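Local coordinates for hypothetical protein BVU_2266 (Bacteroides vulgatus, PDB 3TZG) that is of unknown function but folds as a porin-like beta barrel of antiparallel strands, which hints at, without proving, a membrane-related role, at residues D225-R230 with L246-L251. Residues are numbered along the deposited sequence; the frame is centred on the assembly and turned at random.
Sequences DENPVR and LSYNPL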
ATOM      1  N   ASP A 225      18.680  12.692   9.566  1.00 64.71           N
ATOM      2  CA  ASP A 225      18.147  13.484  10.674  1.00 66.72           C
ATOM      3  C   ASP A 225      16.633  13.197  10.838  1.00 68.56           C
ATOM      4  O   ASP A 225      15.800  14.073  10.587  1.00 67.59           O
ATOM      5  CB  ASP A 225      18.461  15.011  10.601  1.00 71.27           C
ATOM      6  CG  ASP A 225      18.389  15.765   9.279  1.00 85.88           C
ATOM      7  OD1 ASP A 225      17.373  15.623   8.568  1.00 88.47           O
ATOM      8  OD2 ASP A 225      19.276  16.625   9.035  1.00 88.18           O
ATOM      9  N   GLU A 226      16.316  11.924  11.253  1.00 64.79           N
ATOM     10  CA  GLU A 226      14.996  11.362  11.604  1.00 65.40           C
ATOM     11  C   GLU A 226      14.129  10.973  10.362  1.00 67.56           C
ATOM     12  O   GLU A 226      13.142  10.257  10.513  1.00 68.07           O
ATOM     13  CB  GLU A 226      14.216  12.376  12.482  1.00 69.38           C
ATOM     14  CG  GLU A 226      13.043  11.854  13.303  1.00 92.13           C
ATOM     15  CD  GLU A 226      12.511  12.857  14.317  1.00129.44           C
ATOM     16  OE1 GLU A 226      11.272  13.033  14.385  1.00127.76           O
ATOM     17  OE2 GLU A 226      13.332  13.507  15.007  1.00130.05           O
ATOM     18  N   ASN A 227      14.515  11.388   9.163  1.00 62.10           N
ATOM     19  CA  ASN A 227      13.741  11.099   7.960  1.00 59.50           C
ATOM     20  C   ASN A 227      14.279   9.891   7.197  1.00 60.40           C
ATOM     21  O   ASN A 227      15.448   9.902   6.810  1.00 61.54           O
ATOM     22  CB  ASN A 227      13.759  12.309   7.034  1.00 58.70           C
ATOM     23  CG  ASN A 227      13.173  13.563   7.592  1.00 69.09           C
ATOM     24  OD1 ASN A 227      13.755  14.635   7.487  1.00 64.13           O
ATOM     25  ND2 ASN A 227      12.016  13.460   8.193  1.00 60.27           N
ATOM     26  N   PRO A 228      13.453   8.886   6.855  1.00 53.01           N
ATOM     27  CA  PRO A 228      13.997   7.757   6.087  1.00 50.99           C
ATOM     28  C   PRO A 228      14.305   8.163   4.645  1.00 54.95           C
ATOM     29  O   PRO A 228      13.393   8.524   3.878  1.00 55.33           O
ATOM     30  CB  PRO A 228      12.881   6.713   6.153  1.00 50.56           C
ATOM     31  CG  PRO A 228      11.953   7.171   7.169  1.00 55.14           C
ATOM     32  CD  PRO A 228      12.040   8.652   7.205  1.00 52.97           C
ATOM     33  N   VAL A 229      15.597   8.108   4.280  1.00 48.92           N
ATOM     34  CA  VAL A 229      16.035   8.507   2.937  1.00 48.00           C
ATOM     35  C   VAL A 229      16.278   7.260   2.077  1.00 51.47           C
ATOM     36  O   VAL A 229      16.465   7.388   0.867  1.00 51.14           O
ATOM     37  CB  VAL A 229      17.257   9.453   2.938  1.00 51.40           C
ATOM     38  CG1 VAL A 229      16.835  10.831   3.400  1.00 51.74           C
ATOM     39  CG2 VAL A 229      18.406   8.926   3.791  1.00 50.90           C
ATOM     40  N   ARG A 230      16.224   6.061   2.688  1.00 47.32           N
ATOM     41  CA  ARG A 230      16.313   4.797   1.960  1.00 46.15           C
ATOM     42  C   ARG A 230      15.572   3.689   2.717  1.00 47.57           C
ATOM     43  O   ARG A 230      15.831   3.458   3.903  1.00 46.45           O
ATOM     44  CB  ARG A 230      17.761   4.363   1.676  1.00 45.68           C
ATOM     45  CG  ARG A 230      17.790   3.166   0.744  1.00 54.32           C
ATOM     46  CD  ARG A 230      18.999   2.322   0.898  1.00 52.81           C
ATOM     47  NE  ARG A 230      20.118   2.780   0.088  1.00 65.28           N
ATOM     48  CZ  ARG A 230      21.328   2.218   0.121  1.00 85.66           C
ATOM     49  NH1 ARG A 230      21.581   1.200   0.964  1.00 49.65           N
ATOM     50  NH2 ARG A 230      22.310   2.697  -0.639  1.00 74.09           N
ATOM     51  N   LEU A 246      14.268   8.138  -0.982  1.00 49.15           N
ATOM     52  CA  LEU A 246      13.375   9.282  -0.780  1.00 49.35           C
ATOM     53  C   LEU A 246      14.138  10.571  -0.500  1.00 59.11           C
ATOM     54  O   LEU A 246      15.175  10.569   0.189  1.00 61.18           O
ATOM     55  CB  LEU A 246      12.393   9.030   0.382  1.00 47.98           C
ATOM     56  CG  LEU A 246      11.480   7.815   0.281  1.00 49.87           C
ATOM     57  CD1 LEU A 246      12.035   6.668   1.087  1.00 48.98           C
ATOM     58  CD2 LEU A 246      10.143   8.132   0.825  1.00 50.45           C
ATOM     59  N   SER A 247      13.605  11.690  -1.016  1.00 56.76           N
ATOM     60  CA  SER A 247      14.191  13.019  -0.830  1.00 56.93           C
ATOM     61  C   SER A 247      13.179  13.932  -0.173  1.00 61.34           C
ATOM     62  O   SER A 247      11.977  13.821  -0.436  1.00 60.11           O
ATOM     63  CB  SER A 247      14.660  13.593  -2.161  1.00 58.60           C
ATOM     64  OG  SER A 247      15.184  14.900  -2.006  1.00 66.55           O
ATOM     65  N   TYR A 248      13.671  14.845   0.669  1.00 59.58           N
ATOM     66  CA  TYR A 248      12.850  15.807   1.407  1.00 59.82           C
ATOM     67  C   TYR A 248      13.251  17.249   1.045  1.00 66.53           C
ATOM     68  O   TYR A 248      12.741  18.193   1.652  1.00 66.73           O
ATOM     69  CB  TYR A 248      12.987  15.553   2.916  1.00 59.47           C
ATOM     70  CG  TYR A 248      12.562  14.164   3.346  1.00 58.13           C
ATOM     71  CD1 TYR A 248      13.433  13.083   3.239  1.00 58.28           C
ATOM     72  CD2 TYR A 248      11.291  13.932   3.873  1.00 57.76           C
ATOM     73  CE1 TYR A 248      13.031  11.797   3.589  1.00 56.34           C
ATOM     74  CE2 TYR A 248      10.890  12.653   4.256  1.00 55.60           C
ATOM     75  CZ  TYR A 248      11.766  11.593   4.113  1.00 56.48           C
ATOM     76  OH  TYR A 248      11.392  10.349   4.521  1.00 52.20           O
ATOM     77  N   ASN A 249      14.118  17.405   0.015  1.00 66.39           N
ATOM     78  CA  ASN A 249      14.631  18.694  -0.466  1.00 70.04           C
ATOM     79  C   ASN A 249      13.624  19.398  -1.374  1.00 79.11           C
ATOM     80  O   ASN A 249      13.145  18.772  -2.322  1.00 79.00           O
ATOM     81  CB  ASN A 249      15.965  18.516  -1.231  1.00 69.37           C
ATOM     82  CG  ASN A 249      16.547  19.803  -1.790  1.00102.76           C
ATOM     83  OD1 ASN A 249      16.475  20.079  -2.990  1.00 97.57           O
ATOM     84  ND2 ASN A 249      17.097  20.651  -0.932  1.00102.38           N
ATOM     85  N   PRO A 250      13.364  20.716  -1.169  1.00 79.46           N
ATOM     86  CA  PRO A 250      12.469  21.443  -2.096  1.00 81.23           C
ATOM     87  C   PRO A 250      13.183  21.711  -3.443  1.00 87.27           C
ATOM     88  O   PRO A 250      13.961  22.661  -3.585  1.00 88.04           O
ATOM     89  CB  PRO A 250      12.123  22.741  -1.336  1.00 84.81           C
ATOM     90  CG  PRO A 250      12.764  22.602   0.033  1.00 88.40           C
ATOM     91  CD  PRO A 250      13.868  21.606  -0.105  1.00 82.31           C
ATOM     92  N   LEU A 251      12.944  20.786  -4.410  1.00 84.44           N
ATOM     93  CA  LEU A 251      13.438  20.692  -5.802  1.00103.01           C
ATOM     94  C   LEU A 251      13.165  19.270  -6.359  1.00131.28           C
ATOM     95  O   LEU A 251      13.346  18.254  -5.667  1.00 86.62           O
ATOM     96  CB  LEU A 251      14.931  21.045  -5.947  1.00104.09           C
TER
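The phenol of Tyr-248 and the backbone carbonyl of Pro-228 add a second bond to the one between the Leu-246 and Val-229 backbones, a worked example of how the end of a beta hairpin away from its turn can be joined by a side chain as well as by backbone. Leu-246 N donates to Val-229 O over 3.0 Å in a nearly straight bond (171° at the hydrogen), pairing strands 227-235 and 239-247 at the classic beta bulge, where Val-229 and Arg-230 both face Arg-222. One residue earlier, Tyr-248 OH donates a hydrogen bond to Pro-228 O at 2.8 Å, arriving from above the carbonyl plane. With CG anti to its own carbonyl carbon (chi1 -59°), the tyrosine ring reaches back across the hairpin, and Asn-227 lies on one face, its CB 3.7 Å from the centroid in a CH-pi contact and its amide stacked 21° from the ring plane. The amide nitrogen, Asn-227 ND2, is satisfied by Thr-8 OG1. Val-229 CG1 packs at the ring edge, 3.9 Å from Tyr-248 CE1. A phenylalanine in place of Tyr-248 would probably keep much of this packing yet leave the Pro-228 carbonyl without this donor. Both hydrogen bonds thus run from donors of 246-251, with 225-230 serving as acceptor.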